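Local coordinates for protein male-specific lethal-3 (Drosophila melanogaster, PDB 3M9Q), which reads a trimethylated lysine of histone H3 through its chromodomain, as part of the MSL histone acetyltransferase complex for X-chromosome dosage compensation in males, at residues V47-N52 with R57-K62; V80-K83 with E87-Q90. The protein carries 1 engineered substitution. All coordinates share one frame; numbering follows the deposited sequence.

Contact 1. Residues V47-N52 with R57-K62; sequences VFERRN and RFYEYK
The beta hairpin of strands 39-51 and 57-65 in the chromodomain brings Val47-Asn52 antiparallel to Arg57-Lys62. Phe48/Glu60 and Arg50/Phe58 are the hydrogen-bonded pairs, each joined by two N-H...O bonds, Phe58 N to Arg50 O being 2.8 Å. Their side chains share one face. CB of Arg50 sits over the Phe58 ring, a CH-pi contact 3.9 Å from the centroid; the Arg50 chain then bends at chi3 (61°), and NH1 reaches Glu60 OE2 at 2.7 Å in a salt bridge. OE2 lies near the guanidinium plane, while NH1 stands above the carboxylate plane of Glu60. Glu60 OE1 also approaches the edge of the Phe48 ring, 3.7 Å from CD2.

On the other face, Glu49 runs extended beside Tyr59, and its OE1 accepts the Tyr59 OH through the anti lone pair at 2.5 Å. A long salt bridge, Glu49 OE1 to Arg57 NE at 3.9 Å, works by charge alone; a water accepts from that NE. CG1 of Val47 packs 3.8 Å from Tyr61 CE1. Beyond the hairpin, Glu16 OE1 accepts from Tyr59 N, Leu19 N hydrogen-bonds Tyr61 OH, and Tyr61 pairs through its backbone with Val76 of strand 74-76.

Contact 2. Residues V80-K83 with E87-Q90; sequences VLLK and ENRQ
Leu82 and Lys83, on the short edge strand 81-83, meet a single residue, Asn88, in the first turn of helix 86-100. Just before them, Val80 and Leu81 turn to the sheet instead: the Val80 backbone bonds to Tyr29, and the Leu81 side chain packs on Val26 and Cys28 of strand 25-29. At Leu82 the CB bond points toward the helix, and the two side chains cross at about a right angle. Leu82 CB lies 3.7 Å from Asn88 ND2, while CD1 comes within 3.9 Å of Asn88 OD1, so the leucine lies across the amide, CB near its nitrogen and CD1 near its oxygen.

Lys83 contributes its backbone. Its O accepts from Asn88 ND2 at 2.9 Å, with an N-H...O angle of 164°. The oxygen lies almost in the amide plane, while the donor is tilted 17° from the carbonyl plane. With chi1 at -72°, Asn88 CG stands anti to its own carbonyl carbon and the amide extends toward the strand. The bond would help set the rotation of the amide, and Asn88 CB also comes within 3.4 Å of Lys83 O. The Lys83 side chain leads away from the helix, its NZ forming a salt bridge with Glu24 and a hydrogen bond with Leu19 O.

Around the turn, Thr85 OG1 accepts from Asn88 N, and the Asn88 side chain also touches Leu27. The amide-to-carbonyl bond thus joins strand 81-83 to helix 86-100; an antiparallel sheet followed by a C-terminal helix is the chromodomain fold.

Overall arrangement
Both contacts lie toward the surface of one chromodomain, on opposite sides of the chain's centre, with centres about 21 Å apart. Contact 1 joins two inner strands of the sheet and buries far more area, 694 Å² against 131 Å²; it combines a backbone ladder with charged and aromatic partners. Contact 2 joins edge strand 81-83 of the same sheet to the C-terminal helix through one side-chain-to-backbone hydrogen bond and a little leucine packing, without a salt bridge between its segments. Contact 1 comes first along the chain. The two meet in the interior, where Tyr61 CB packs 4.0 Å from Leu81 CD1, both residues being buried.

Contact 1. Residues V47-N52 with R57-K62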
loop_
_atom_site.group_PDB
_atom_site.type_symbol
_atom_site.label_atom_id
_atom_site.label_comp_id
_atom_site.label_asym_id
_atom_site.label_seq_id
_atom_site.Cartn_x
_atom_site.Cartn_y
_atom_site.Cartn_z
ATOM N N VAL A 47 3.582 11.156 2.492
ATOM C CA VAL A 47 4.794 10.493 2.003
ATOM C C VAL A 47 6.009 11.090 2.712
ATOM O O VAL A 47 6.317 12.275 2.570
ATOM C CB VAL A 47 4.942 10.642 0.467
ATOM C CG1 VAL A 47 6.152 9.848 -0.044
ATOM C CG2 VAL A 47 3.663 10.200 -0.244
ATOM N N PHE A 48 6.681 10.255 3.486
ATOM C CA PHE A 48 7.799 10.680 4.331
ATOM C C PHE A 48 9.100 10.062 3.860
ATOM O O PHE A 48 9.233 8.841 3.779
ATOM C CB PHE A 48 7.513 10.290 5.785
ATOM C CG PHE A 48 8.577 10.701 6.769
ATOM C CD1 PHE A 48 9.183 11.944 6.707
ATOM C CD2 PHE A 48 8.924 9.851 7.796
ATOM C CE1 PHE A 48 10.144 12.309 7.642
ATOM C CE2 PHE A 48 9.878 10.212 8.723
ATOM C CZ PHE A 48 10.487 11.437 8.647
ATOM N N GLU A 49 10.048 10.933 3.551
ATOM C CA GLU A 49 11.384 10.532 3.096
ATOM C C GLU A 49 12.301 10.325 4.281
ATOM O O GLU A 49 12.437 11.199 5.133
ATOM C CB GLU A 49 11.967 11.603 2.180
ATOM C CG GLU A 49 13.278 11.244 1.520
ATOM C CD GLU A 49 13.707 12.330 0.569
ATOM O OE1 GLU A 49 13.539 12.159 -0.644
ATOM O OE2 GLU A 49 14.170 13.403 1.032
ATOM N N ARG A 50 12.929 9.157 4.311
ATOM C CA ARG A 50 13.861 8.761 5.368
ATOM C C ARG A 50 15.130 8.208 4.752
ATOM O O ARG A 50 15.157 7.856 3.585
ATOM C CB ARG A 50 13.232 7.677 6.253
ATOM C CG ARG A 50 11.896 8.059 6.871
ATOM C CD ARG A 50 11.413 6.980 7.814
ATOM N NE ARG A 50 12.352 6.772 8.911
ATOM C CZ ARG A 50 12.340 5.716 9.717
ATOM N NH1 ARG A 50 11.438 4.764 9.550
ATOM N NH2 ARG A 50 13.232 5.612 10.689
ATOM N N ARG A 51 16.183 8.134 5.547
ATOM C CA ARG A 51 17.400 7.450 5.128
ATOM C C ARG A 51 17.679 6.299 6.071
ATOM O O ARG A 51 17.475 6.405 7.283
ATOM C CB ARG A 51 18.590 8.410 5.067
ATOM C CG ARG A 51 18.552 9.330 3.853
ATOM C CD ARG A 51 19.741 10.255 3.810
ATOM N NE ARG A 51 19.663 11.275 4.844
ATOM C CZ ARG A 51 20.661 12.081 5.161
ATOM N NH1 ARG A 51 21.817 11.969 4.534
ATOM N NH2 ARG A 51 20.515 12.987 6.115
ATOM N N ASN A 52 18.113 5.192 5.481
ATOM C CA ASN A 52 18.485 3.986 6.241
ATOM C C ASN A 52 19.906 4.038 6.745
ATOM O O ASN A 52 20.574 5.068 6.698
ATOM C CB ASN A 52 18.239 2.691 5.452
ATOM C CG ASN A 52 19.078 2.588 4.188
ATOM O OD1 ASN A 52 20.130 3.184 4.092
ATOM N ND2 ASN A 52 18.603 1.823 3.219
ATOM N N ARG A 57 17.949 6.616 0.674
ATOM C CA ARG A 57 16.570 7.050 0.887
ATOM C C ARG A 57 15.552 5.947 0.715
ATOM O O ARG A 57 15.655 5.103 -0.178
ATOM C CB ARG A 57 16.199 8.178 -0.072
ATOM C CG ARG A 57 16.933 9.462 0.179
ATOM C CD ARG A 57 16.779 10.380 -1.003
ATOM N NE ARG A 57 17.377 11.676 -0.738
ATOM C CZ ARG A 57 17.938 12.431 -1.671
ATOM N NH1 ARG A 57 17.996 11.987 -2.914
ATOM N NH2 ARG A 57 18.462 13.606 -1.358
ATOM N N PHE A 58 14.547 5.986 1.578
ATOM C CA PHE A 58 13.332 5.189 1.394
ATOM C C PHE A 58 12.128 6.000 1.820
ATOM O O PHE A 58 12.256 7.028 2.482
ATOM C CB PHE A 58 13.383 3.832 2.110
ATOM C CG PHE A 58 13.406 3.912 3.619
ATOM C CD1 PHE A 58 12.237 3.732 4.344
ATOM C CD2 PHE A 58 14.584 4.133 4.313
ATOM C CE1 PHE A 58 12.241 3.779 5.722
ATOM C CE2 PHE A 58 14.583 4.174 5.700
ATOM C CZ PHE A 58 13.403 4.000 6.394
ATOM N N TYR A 59 10.961 5.541 1.400
ATOM C CA TYR A 59 9.708 6.280 1.606
ATOM C C TYR A 59 8.714 5.502 2.442
ATOM O O TYR A 59 8.496 4.315 2.238
ATOM C CB TYR A 59 9.107 6.709 0.253
ATOM C CG TYR A 59 10.063 7.645 -0.424
ATOM C CD1 TYR A 59 10.021 9.012 -0.175
ATOM C CD2 TYR A 59 11.076 7.155 -1.236
ATOM C CE1 TYR A 59 10.944 9.870 -0.745
ATOM C CE2 TYR A 59 12.010 8.004 -1.800
ATOM C CZ TYR A 59 11.938 9.358 -1.551
ATOM O OH TYR A 59 12.879 10.191 -2.112
ATOM N N GLU A 60 8.141 6.205 3.408
ATOM C CA GLU A 60 7.070 5.680 4.244
ATOM C C GLU A 60 5.775 6.330 3.819
ATOM O O GLU A 60 5.633 7.549 3.873
ATOM C CB GLU A 60 7.315 5.992 5.714
ATOM C CG GLU A 60 8.437 5.225 6.332
ATOM C CD GLU A 60 8.446 5.340 7.841
ATOM O OE1 GLU A 60 7.877 6.314 8.385
ATOM O OE2 GLU A 60 9.022 4.443 8.476
ATOM N N TYR A 61 4.833 5.496 3.398
ATOM C CA TYR A 61 3.534 5.949 2.916
ATOM C C TYR A 61 2.490 5.721 3.979
ATOM O O TYR A 61 2.108 4.589 4.255
ATOM C CB TYR A 61 3.159 5.197 1.634
ATOM C CG TYR A 61 4.184 5.347 0.526
ATOM C CD1 TYR A 61 4.088 6.374 -0.409
ATOM C CD2 TYR A 61 5.262 4.481 0.423
ATOM C CE1 TYR A 61 5.032 6.526 -1.419
ATOM C CE2 TYR A 61 6.205 4.624 -0.585
ATOM C CZ TYR A 61 6.092 5.652 -1.498
ATOM O OH TYR A 61 7.020 5.805 -2.507
ATOM N N LYS A 62 2.052 6.799 4.610
ATOM C CA LYS A 62 0.936 6.707 5.548
ATOM C C LYS A 62 -0.345 6.617 4.746
ATOM O O LYS A 62 -0.628 7.477 3.910
ATOM C CB LYS A 62 0.875 7.898 6.509
ATOM C CG LYS A 62 -0.144 7.660 7.629
ATOM C CD LYS A 62 -0.326 8.820 8.577
ATOM C CE LYS A 62 -1.301 8.427 9.678
ATOM N NZ LYS A 62 -1.419 9.459 10.743
HETATM O O HOH W 1 17.010 12.059 2.485
#

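Contact 2. Residues V80-K83 with E87-Q90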
loop_
_atom_site.group_PDB
_atom_site.type_symbol
_atom_site.label_atom_id
_atom_site.label_comp_id
_atom_site.label_asym_id
_atom_site.label_seq_id
_atom_site.Cartn_x
_atom_site.Cartn_y
_atom_site.Cartn_z
ATOM N N VAL A 80 4.222 -2.937 -0.898
ATOM C CA VAL A 80 2.899 -3.526 -0.652
ATOM C C VAL A 80 1.781 -2.757 -1.344
ATOM O O VAL A 80 0.609 -3.107 -1.215
ATOM C CB VAL A 80 2.597 -3.683 0.856
ATOM C CG1 VAL A 80 3.679 -4.533 1.531
ATOM C CG2 VAL A 80 2.453 -2.334 1.546
ATOM N N LEU A 81 2.164 -1.736 -2.100
ATOM C CA LEU A 81 1.198 -0.868 -2.791
ATOM C C LEU A 81 1.166 -1.118 -4.289
ATOM O O LEU A 81 2.183 -1.415 -4.917
ATOM C CB LEU A 81 1.534 0.601 -2.521
ATOM C CG LEU A 81 1.449 1.036 -1.061
ATOM C CD1 LEU A 81 1.766 2.529 -0.950
ATOM C CD2 LEU A 81 0.084 0.704 -0.485
ATOM N N LEU A 82 -0.028 -0.990 -4.851
ATOM C CA LEU A 82 -0.254 -1.055 -6.292
ATOM C C LEU A 82 -1.004 0.166 -6.775
ATOM O O LEU A 82 -1.889 0.678 -6.096
ATOM C CB LEU A 82 -1.067 -2.292 -6.661
ATOM C CG LEU A 82 -0.424 -3.662 -6.444
ATOM C CD1 LEU A 82 -1.427 -4.776 -6.711
ATOM C CD2 LEU A 82 0.825 -3.841 -7.302
ATOM N N LYS A 83 -0.665 0.593 -7.980
ATOM C CA LYS A 83 -1.409 1.645 -8.672
ATOM C C LYS A 83 -2.847 1.215 -8.955
ATOM O O LYS A 83 -3.126 0.046 -9.185
ATOM C CB LYS A 83 -0.709 2.007 -9.980
ATOM C CG LYS A 83 0.642 2.690 -9.806
ATOM C CD LYS A 83 0.477 4.119 -9.362
ATOM C CE LYS A 83 1.804 4.802 -9.088
ATOM N NZ LYS A 83 1.593 6.234 -8.767
ATOM N N GLU A 87 -6.339 -3.051 -14.331
ATOM C CA GLU A 87 -5.783 -4.395 -14.198
ATOM C C GLU A 87 -5.636 -4.767 -12.720
ATOM O O GLU A 87 -5.948 -5.886 -12.309
ATOM C CB GLU A 87 -4.449 -4.513 -14.946
ATOM C CG GLU A 87 -4.606 -4.453 -16.480
ATOM C CD GLU A 87 -5.234 -3.145 -16.983
ATOM O OE1 GLU A 87 -4.772 -2.051 -16.579
ATOM O OE2 GLU A 87 -6.196 -3.219 -17.793
ATOM N N ASN A 88 -5.199 -3.814 -11.909
ATOM C CA ASN A 88 -5.043 -4.081 -10.474
ATOM C C ASN A 88 -6.384 -4.123 -9.748
ATOM O O ASN A 88 -6.552 -4.868 -8.787
ATOM C CB ASN A 88 -4.069 -3.107 -9.822
ATOM C CG ASN A 88 -2.637 -3.379 -10.236
ATOM O OD1 ASN A 88 -2.280 -4.519 -10.545
ATOM N ND2 ASN A 88 -1.816 -2.345 -10.247
ATOM N N ARG A 89 -7.360 -3.376 -10.243
ATOM C CA ARG A 89 -8.727 -3.482 -9.727
ATOM C C ARG A 89 -9.297 -4.872 -9.965
ATOM O O ARG A 89 -9.992 -5.446 -9.117
ATOM C CB ARG A 89 -9.643 -2.430 -10.357
ATOM C CG ARG A 89 -9.364 -1.020 -9.885
ATOM C CD ARG A 89 -10.344 -0.031 -10.466
ATOM N NE ARG A 89 -9.909 1.338 -10.230
ATOM C CZ ARG A 89 -10.665 2.414 -10.398
ATOM N NH1 ARG A 89 -11.921 2.311 -10.801
ATOM N NH2 ARG A 89 -10.162 3.598 -10.151
ATOM N N GLN A 90 -9.012 -5.413 -11.140
ATOM C CA GLN A 90 -9.453 -6.768 -11.472
ATOM C C GLN A 90 -8.734 -7.787 -10.598
ATOM O O GLN A 90 -9.338 -8.732 -10.109
ATOM C CB GLN A 90 -9.255 -7.089 -12.958
ATOM C CG GLN A 90 -10.210 -6.320 -13.877
ATOM C CD GLN A 90 -11.664 -6.743 -13.746
ATOM O OE1 GLN A 90 -11.987 -7.766 -13.133
ATOM N NE2 GLN A 90 -12.552 -5.947 -14.318
#